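Local coordinates for protein putative thiol-disulfide isomerase or thioredoxin (Salmonella enterica subsp. enterica serovar Typhimurium, PDB 3L9V) that probably catalyses thiol-disulfide exchange, introducing or rearranging disulfide bonds in other proteins as a DsbA-like oxidoreductase with a thioredoxin fold, at residues Y55-L60 / R136-Y141; G61-E66 / D101-V106; W71-V76 / G116-S121. All blocks are in the same frame, centred on the assembly; numbering follows the deposited sequence.

Contact 1. Residues Y55-L60 / R136-Y141; sequences YHVSLL and RLFKEY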
# COMPACT_ATOMS: atom_id res chain seq x y z
N TYR A 55 -2.50 0.06 2.47
CA TYR A 55 -3.20 -1.14 2.82
C TYR A 55 -3.05 -2.13 1.69
O TYR A 55 -3.24 -1.78 0.53
CB TYR A 55 -4.68 -0.85 3.00
CG TYR A 55 -5.01 0.16 4.07
CD1 TYR A 55 -4.54 0.01 5.37
CD2 TYR A 55 -5.84 1.24 3.79
CE1 TYR A 55 -4.87 0.92 6.37
CE2 TYR A 55 -6.18 2.17 4.78
CZ TYR A 55 -5.69 2.00 6.06
OH TYR A 55 -6.02 2.91 7.02
N HIS A 56 -2.79 -3.38 2.06
CA HIS A 56 -2.63 -4.47 1.11
C HIS A 56 -3.96 -5.13 0.76
O HIS A 56 -4.86 -5.24 1.61
CB HIS A 56 -1.64 -5.52 1.64
CG HIS A 56 -1.08 -6.39 0.57
ND1 HIS A 56 -1.59 -7.64 0.27
CD2 HIS A 56 -0.08 -6.18 -0.32
CE1 HIS A 56 -0.94 -8.15 -0.74
NE2 HIS A 56 -0.00 -7.30 -1.12
N VAL A 57 -4.10 -5.55 -0.49
CA VAL A 57 -5.33 -6.17 -0.95
C VAL A 57 -5.08 -7.64 -1.23
O VAL A 57 -4.02 -8.02 -1.74
CB VAL A 57 -5.95 -5.47 -2.20
CG1 VAL A 57 -5.93 -3.93 -2.03
CG2 VAL A 57 -5.24 -5.88 -3.45
N SER A 58 -6.06 -8.46 -0.90
CA SER A 58 -5.90 -9.91 -0.84
C SER A 58 -6.33 -10.57 -2.12
O SER A 58 -5.93 -11.70 -2.38
CB SER A 58 -6.73 -10.47 0.32
OG SER A 58 -6.28 -9.88 1.53
N LEU A 59 -7.14 -9.87 -2.91
CA LEU A 59 -7.80 -10.52 -4.03
C LEU A 59 -6.83 -11.02 -5.10
O LEU A 59 -7.13 -11.96 -5.83
CB LEU A 59 -8.93 -9.67 -4.63
CG LEU A 59 -8.76 -8.41 -5.48
CD1 LEU A 59 -7.86 -8.59 -6.70
CD2 LEU A 59 -10.15 -7.94 -5.92
N LEU A 60 -5.67 -10.40 -5.19
CA LEU A 60 -4.77 -10.67 -6.30
C LEU A 60 -3.71 -11.70 -5.92
O LEU A 60 -3.14 -11.65 -4.82
CB LEU A 60 -4.11 -9.36 -6.73
CG LEU A 60 -3.50 -9.23 -8.12
CD1 LEU A 60 -4.55 -9.38 -9.22
CD2 LEU A 60 -2.84 -7.87 -8.19
N ARG A 136 -12.04 -4.49 5.69
CA ARG A 136 -13.17 -3.59 5.91
C ARG A 136 -13.02 -2.35 5.01
O ARG A 136 -13.93 -1.98 4.27
CB ARG A 136 -13.25 -3.18 7.39
CG ARG A 136 -14.29 -2.12 7.71
CD ARG A 136 -14.74 -2.16 9.19
NE ARG A 136 -13.70 -1.69 10.10
CZ ARG A 136 -12.91 -2.49 10.83
NH1 ARG A 136 -13.02 -3.81 10.75
NH2 ARG A 136 -12.00 -1.95 11.62
N LEU A 137 -11.84 -1.74 5.06
CA LEU A 137 -11.63 -0.50 4.31
C LEU A 137 -11.66 -0.74 2.80
O LEU A 137 -12.01 0.17 2.03
CB LEU A 137 -10.36 0.20 4.78
CG LEU A 137 -10.39 0.61 6.26
CD1 LEU A 137 -9.04 1.20 6.71
CD2 LEU A 137 -11.54 1.59 6.54
N PHE A 138 -11.34 -1.96 2.36
CA PHE A 138 -11.41 -2.30 0.94
C PHE A 138 -12.84 -2.07 0.51
O PHE A 138 -13.09 -1.52 -0.55
CB PHE A 138 -11.00 -3.75 0.68
CG PHE A 138 -11.01 -4.17 -0.79
CD1 PHE A 138 -9.86 -4.14 -1.55
CD2 PHE A 138 -12.18 -4.63 -1.39
CE1 PHE A 138 -9.87 -4.54 -2.90
CE2 PHE A 138 -12.19 -5.03 -2.73
CZ PHE A 138 -11.02 -4.98 -3.48
N LYS A 139 -13.78 -2.47 1.35
CA LYS A 139 -15.19 -2.34 0.99
C LYS A 139 -15.72 -0.91 1.14
O LYS A 139 -16.48 -0.46 0.30
CB LYS A 139 -16.07 -3.35 1.75
CG LYS A 139 -15.63 -4.81 1.58
CD LYS A 139 -16.64 -5.77 2.20
CE LYS A 139 -16.94 -5.39 3.65
NZ LYS A 139 -17.99 -6.27 4.23
N GLU A 140 -15.26 -0.19 2.17
CA GLU A 140 -15.74 1.17 2.42
C GLU A 140 -15.27 2.17 1.37
O GLU A 140 -16.00 3.09 1.03
CB GLU A 140 -15.30 1.65 3.81
CG GLU A 140 -15.94 0.87 4.97
CD GLU A 140 -15.55 1.42 6.33
OE1 GLU A 140 -15.13 2.60 6.41
OE2 GLU A 140 -15.66 0.67 7.31
N TYR A 141 -14.04 1.99 0.89
CA TYR A 141 -13.48 2.88 -0.11
C TYR A 141 -13.96 2.49 -1.50
O TYR A 141 -13.68 3.19 -2.47
CB TYR A 141 -11.94 2.84 -0.09
CG TYR A 141 -11.31 3.71 0.97
CD1 TYR A 141 -11.08 3.22 2.24
CD2 TYR A 141 -10.97 5.03 0.70
CE1 TYR A 141 -10.53 4.00 3.20
CE2 TYR A 141 -10.41 5.83 1.67
CZ TYR A 141 -10.20 5.30 2.93
OH TYR A 141 -9.64 6.05 3.93

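Contact 2. Residues G61-E66 / D101-V106; sequences GPLGHE and DDVRRV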
# COMPACT_ATOMS: atom_id res chain seq x y z
N GLY A 61 -3.46 -12.65 -6.82
CA GLY A 61 -2.39 -13.63 -6.68
C GLY A 61 -2.62 -14.76 -5.69
O GLY A 61 -3.51 -14.70 -4.84
N PRO A 62 -1.82 -15.82 -5.81
CA PRO A 62 -1.90 -17.01 -4.95
C PRO A 62 -1.73 -16.68 -3.47
O PRO A 62 -2.45 -17.24 -2.67
CB PRO A 62 -0.70 -17.87 -5.41
CG PRO A 62 -0.35 -17.37 -6.76
CD PRO A 62 -0.74 -15.91 -6.82
N LEU A 63 -0.79 -15.81 -3.12
CA LEU A 63 -0.50 -15.54 -1.71
C LEU A 63 -1.25 -14.31 -1.20
O LEU A 63 -0.92 -13.77 -0.14
CB LEU A 63 1.02 -15.40 -1.49
CG LEU A 63 1.86 -16.68 -1.75
CD1 LEU A 63 3.35 -16.40 -1.80
CD2 LEU A 63 1.56 -17.77 -0.73
N GLY A 64 -2.26 -13.88 -1.95
CA GLY A 64 -2.97 -12.64 -1.63
C GLY A 64 -3.25 -12.45 -0.14
O GLY A 64 -2.96 -11.41 0.44
N HIS A 65 -3.82 -13.46 0.48
CA HIS A 65 -4.28 -13.31 1.84
C HIS A 65 -3.14 -13.38 2.82
O HIS A 65 -3.20 -12.74 3.87
CB HIS A 65 -5.34 -14.36 2.18
CG HIS A 65 -6.66 -14.13 1.53
ND1 HIS A 65 -7.65 -13.36 2.11
CD2 HIS A 65 -7.15 -14.55 0.34
CE1 HIS A 65 -8.70 -13.34 1.31
NE2 HIS A 65 -8.43 -14.06 0.23
N GLU A 66 -2.12 -14.16 2.48
CA GLU A 66 -0.95 -14.31 3.34
C GLU A 66 -0.13 -13.02 3.40
O GLU A 66 0.37 -12.62 4.45
CB GLU A 66 -0.06 -15.46 2.84
CG GLU A 66 -0.61 -16.85 3.12
CD GLU A 66 -1.49 -17.40 1.99
OE1 GLU A 66 -1.90 -16.63 1.09
OE2 GLU A 66 -1.78 -18.61 2.03
N ASP A 101 5.63 -20.26 3.34
CA ASP A 101 6.94 -20.24 4.00
C ASP A 101 7.84 -19.13 3.44
O ASP A 101 8.65 -18.54 4.16
CB ASP A 101 7.68 -21.59 3.85
CG ASP A 101 7.00 -22.74 4.60
OD1 ASP A 101 7.50 -23.88 4.52
OD2 ASP A 101 5.98 -22.51 5.28
N ASP A 102 7.74 -18.87 2.14
CA ASP A 102 8.51 -17.78 1.56
C ASP A 102 8.14 -16.46 2.27
O ASP A 102 9.01 -15.67 2.61
CB ASP A 102 8.20 -17.65 0.07
CG ASP A 102 8.91 -18.69 -0.78
OD1 ASP A 102 10.05 -19.06 -0.44
OD2 ASP A 102 8.33 -19.11 -1.80
N VAL A 103 6.83 -16.23 2.44
CA VAL A 103 6.34 -14.98 3.05
C VAL A 103 6.99 -14.76 4.42
O VAL A 103 7.56 -13.70 4.67
CB VAL A 103 4.81 -14.99 3.21
CG1 VAL A 103 4.33 -13.77 4.01
CG2 VAL A 103 4.17 -15.01 1.84
N ARG A 104 6.93 -15.77 5.27
CA ARG A 104 7.51 -15.69 6.60
C ARG A 104 9.03 -15.51 6.56
O ARG A 104 9.62 -14.76 7.34
CB ARG A 104 7.16 -16.95 7.43
CG ARG A 104 8.07 -17.17 8.66
CD ARG A 104 7.59 -18.33 9.50
NE ARG A 104 7.74 -19.57 8.75
CZ ARG A 104 7.05 -20.67 8.99
NH1 ARG A 104 6.17 -20.70 9.98
NH2 ARG A 104 7.24 -21.74 8.22
N ARG A 105 9.67 -16.22 5.64
CA ARG A 105 11.12 -16.14 5.50
C ARG A 105 11.55 -14.72 5.13
O ARG A 105 12.46 -14.16 5.75
CB ARG A 105 11.60 -17.18 4.47
CG ARG A 105 13.10 -17.28 4.30
CD ARG A 105 13.46 -18.33 3.24
NE ARG A 105 12.65 -18.22 2.03
CZ ARG A 105 12.83 -17.31 1.08
NH1 ARG A 105 13.79 -16.40 1.19
NH2 ARG A 105 12.04 -17.29 0.01
N VAL A 106 10.89 -14.12 4.14
CA VAL A 106 11.25 -12.75 3.77
C VAL A 106 10.93 -11.76 4.92
O VAL A 106 11.65 -10.79 5.12
CB VAL A 106 10.49 -12.29 2.49
CG1 VAL A 106 10.64 -10.79 2.30
CG2 VAL A 106 10.97 -13.08 1.25

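Contact 3. Residues W71-V76 / G116-S121; sequences WALAMV and GEYDRS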
# COMPACT_ATOMS: atom_id res chain seq x y z
N TRP A 71 1.45 -8.02 5.93
CA TRP A 71 1.42 -6.56 5.98
C TRP A 71 0.74 -6.04 7.26
O TRP A 71 1.16 -5.05 7.84
CB TRP A 71 0.68 -6.02 4.75
CG TRP A 71 0.79 -4.55 4.62
CD1 TRP A 71 -0.21 -3.62 4.82
CD2 TRP A 71 1.96 -3.80 4.23
NE1 TRP A 71 0.29 -2.35 4.61
CE2 TRP A 71 1.61 -2.43 4.24
CE3 TRP A 71 3.28 -4.16 3.91
CZ2 TRP A 71 2.51 -1.42 3.90
CZ3 TRP A 71 4.18 -3.17 3.59
CH2 TRP A 71 3.80 -1.80 3.58
N ALA A 72 -0.35 -6.68 7.65
CA ALA A 72 -1.00 -6.35 8.91
C ALA A 72 0.03 -6.45 10.04
O ALA A 72 0.07 -5.61 10.94
CB ALA A 72 -2.18 -7.32 9.14
N LEU A 73 0.92 -7.44 9.97
CA LEU A 73 1.91 -7.63 11.02
C LEU A 73 2.93 -6.50 10.98
O LEU A 73 3.23 -5.87 12.00
CB LEU A 73 2.59 -9.02 10.91
CG LEU A 73 3.66 -9.26 11.97
CD1 LEU A 73 3.05 -9.19 13.39
CD2 LEU A 73 4.34 -10.61 11.71
N ALA A 74 3.45 -6.23 9.78
CA ALA A 74 4.28 -5.06 9.54
C ALA A 74 3.67 -3.77 10.14
O ALA A 74 4.35 -3.00 10.81
CB ALA A 74 4.49 -4.86 8.04
N MSE A 75 2.40 -3.51 9.84
CA MSE A 75 1.76 -2.31 10.38
C MSE A 75 1.75 -2.34 11.93
O MSE A 75 2.18 -1.39 12.58
CB MSE A 75 0.32 -2.17 9.84
CG MSE A 75 0.19 -2.10 8.29
SE MSE A 75 -1.73 -2.09 7.73
CE MSE A 75 -1.88 -0.19 7.99
N VAL A 76 1.29 -3.43 12.52
CA VAL A 76 1.32 -3.53 13.98
C VAL A 76 2.73 -3.24 14.53
O VAL A 76 2.86 -2.54 15.54
CB VAL A 76 0.81 -4.89 14.46
CG1 VAL A 76 1.08 -5.07 15.97
CG2 VAL A 76 -0.68 -5.02 14.15
N GLY A 116 9.87 -18.18 16.15
CA GLY A 116 8.86 -18.36 17.19
C GLY A 116 7.99 -17.12 17.42
O GLY A 116 6.81 -17.24 17.70
N GLU A 117 8.58 -15.94 17.33
CA GLU A 117 7.82 -14.71 17.49
C GLU A 117 6.92 -14.46 16.27
O GLU A 117 5.77 -14.06 16.41
CB GLU A 117 8.74 -13.52 17.73
CG GLU A 117 7.99 -12.26 18.16
CD GLU A 117 7.23 -12.46 19.47
OE1 GLU A 117 7.85 -12.92 20.45
OE2 GLU A 117 6.02 -12.16 19.51
N TYR A 118 7.44 -14.74 15.08
CA TYR A 118 6.60 -14.60 13.88
C TYR A 118 5.36 -15.47 14.01
O TYR A 118 4.23 -14.99 13.87
CB TYR A 118 7.38 -14.93 12.61
CG TYR A 118 6.57 -14.75 11.35
CD1 TYR A 118 5.79 -15.78 10.87
CD2 TYR A 118 6.59 -13.54 10.65
CE1 TYR A 118 5.04 -15.63 9.70
CE2 TYR A 118 5.86 -13.39 9.48
CZ TYR A 118 5.08 -14.43 9.02
OH TYR A 118 4.34 -14.30 7.87
N ASP A 119 5.57 -16.75 14.32
CA ASP A 119 4.48 -17.72 14.37
C ASP A 119 3.43 -17.35 15.41
O ASP A 119 2.25 -17.57 15.20
CB ASP A 119 5.00 -19.15 14.61
CG ASP A 119 5.69 -19.74 13.38
OD1 ASP A 119 5.53 -19.18 12.26
OD2 ASP A 119 6.40 -20.76 13.52
N ARG A 120 3.86 -16.78 16.54
CA ARG A 120 2.90 -16.36 17.56
C ARG A 120 2.24 -15.05 17.17
O ARG A 120 1.06 -14.83 17.43
CB ARG A 120 3.60 -16.21 18.92
CG ARG A 120 3.98 -17.54 19.56
CD ARG A 120 4.61 -17.35 20.97
NE ARG A 120 5.74 -16.42 21.00
CZ ARG A 120 7.02 -16.78 20.89
NH1 ARG A 120 7.37 -18.03 20.71
NH2 ARG A 120 7.97 -15.86 20.93
N SER A 121 3.00 -14.19 16.52
CA SER A 121 2.52 -12.85 16.25
C SER A 121 1.60 -12.80 15.06
O SER A 121 0.62 -12.08 15.08
CB SER A 121 3.70 -11.91 16.04
OG SER A 121 4.33 -11.64 17.25

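Contact 1. Residues Y55-L60 / R136-Y141
Contact 1 belongs to the thioredoxin part of this DsbA-like fold, where the end of strand 52-56 and the loop that follows it meet the last turns of helix 125-140. Tyr55, Val57 and Leu59 all face the helix and take up two of its side chains, Leu137 and Phe138, in a largely apolar seam. The backbones come nearest at Val57 and Phe138, whose CA atoms are 7.5 Å apart. CG of Leu137 lies beside the backbone N and CD1 continues anti from it (chi2 175°), reaching the phenol end of Tyr55, 3.5 Å from CZ, 3.6 Å from CE2 and, equally close, 3.5 Å from the hydroxyl OH of that residue. The next residue works differently. Because CG of Phe138 stands anti to the backbone N (chi1 -179°), the ring is carried out from the helix to the loop. There it turns one edge to Val57, so that CG1 of Val57 lies near the ring plane, 4.0 Å from CD1 and 4.1 Å from CE1 of Phe138. Leu59, two residues further along the loop, swings its CD2 to 3.9 Å from CZ of Phe138 and crosses that side chain at about a right angle. Val57 is buried, whereas Leu59 lies at the surface.

Polar anchors flank the seam: Gln134 OE1 accepts the backbone N-H of His56, and Ser58 OG is hydrogen-bonded to both Thr68 OG1 and Glu135 OE2. The Val57 side chain lies near, without touching, Cys26 and Cys29, free thiols whose CxxC pattern is consistent with a thioredoxin-type redox site. On the sheet side, Phe21 of the adjoining parallel strand 18-22 packs against Tyr55, Val57 and Leu137, while Met75 of helix 64-77 touches Tyr55.

Contact 2. Residues G61-E66 / D101-V106
Leu63 and Val103 pass alongside each other in opposite directions, joining the start of helix 64-77 to the first turns of helix 100-111 within the helical insertion of the DsbA-like fold. Leu63 reaches across with its terminal methyl: CG lies beside the backbone N (chi1 -64°) and the chain then runs straight on, bringing CD1 to 4.0 Å from CG2 of Val103. Val103 answers with both branches. While CG2 takes the leucine, CG1 points to the main chain of helix 64-77 and sits 4.1 Å from the carbonyl O of Glu66. Glu66 supplies the other wall through its root, CB being 4.4 Å from CG2 of Val103. Beyond CB the glutamate turns off, with chi2 at 91°, and its carboxylate leads away from the valine. Val103 is buried and packs on both Leu63 and the base of Glu66, three residues further along.

Leu63 occupies the N-cap position of helix 64-77, and the type I turn from Gly61 to Gly64 leads into it, closed by Gly64 N to Gly61 O at 3.3 Å. The backbone N-H of Leu63 is hydrogen-bonded to Tyr25 OH. Behind Val103 stand Phe87 of helix 80-93 and Tyr118 of helix 115-121, and Pro100 touches both Leu63 and Glu66.

The outer side of helix 100-111 is polar. Asp102 OD2 receives the backbone N-H groups of His98 and Ser99, tying down the chain just before the helix. OD1 of Asp102 takes a nearly straight hydrogen bond (173°), part of a salt bridge, from NH2 of Arg105 at 2.7 Å, lying in the guanidinium plane while the arginine approaches from above the carboxylate plane.

Contact 3. Residues W71-V76 / G116-S121
Ser121, whose CB rests against Leu73, holds the carbonyl O of Glu117 by two bonds from one residue: its backbone N at 2.8 Å, the ordinary helical bond, and its hydroxyl OG at 2.9 Å, a weak one. With OG bent back onto its own helix 115-121, the serine side chain offers CB to Leu73, with the backbone O of Ser121 close by, 4.1 Å from CD1 of Leu73. CG of Leu73 is anti to the backbone N (chi1 179°), which sends the side chain straight across, and the fork then divides its methyls between two partners. CD1 of Leu73 meets CB of Ser121 at 3.9 Å, while CD2 of Leu73 lies 3.8 Å from CD2 and 3.9 Å from CE2 of Tyr118, approaching the ring obliquely. The tyrosine, also with CG anti to N, brings its ring over from one turn earlier in the helix. Leu73 thus packs against both Tyr118 and Ser121, three residues apart.

Next to Ser121 along the helix, NH2 of Arg120 makes a salt bridge to OE1 of Glu117 at 3.0 Å, entering from above the carboxylate plane. The carbonyl O of Gly116 lies 3.1 Å above the guanidinium plane of Arg120, over its centre.

The contact is buried among helices of the insertion. Phe107 of helix 100-111 meets the Tyr118 ring edge-to-face and touches Leu73 as well, Val127 of helix 125-140 packs on Leu73, and Tyr118 also packs on Val103 and Arg104 of helix 100-111.

Overall arrangement
Contact 1 uses strand 52-56, and contacts 2 and 3 share helix 64-77, which follows it. Contact 1 closes a long, largely helical excursion without strands from the thioredoxin sheet, and contacts 2 and 3 are nested inside it, their segments alternating along the chain. The centres of contacts 2 and 3 are about 13 Å apart; contact 1 lies about 17 Å from contact 2 and 19 Å from contact 3. Helix 64-77 packs against helices 100-111 and 115-121, which are joined to each other by the salt bridge from Arg104 NH1 to Asp119 OD1 (2.8 Å). Helix 125-140 then returns to the sheet, linking the helical insertion back to the thioredoxin part.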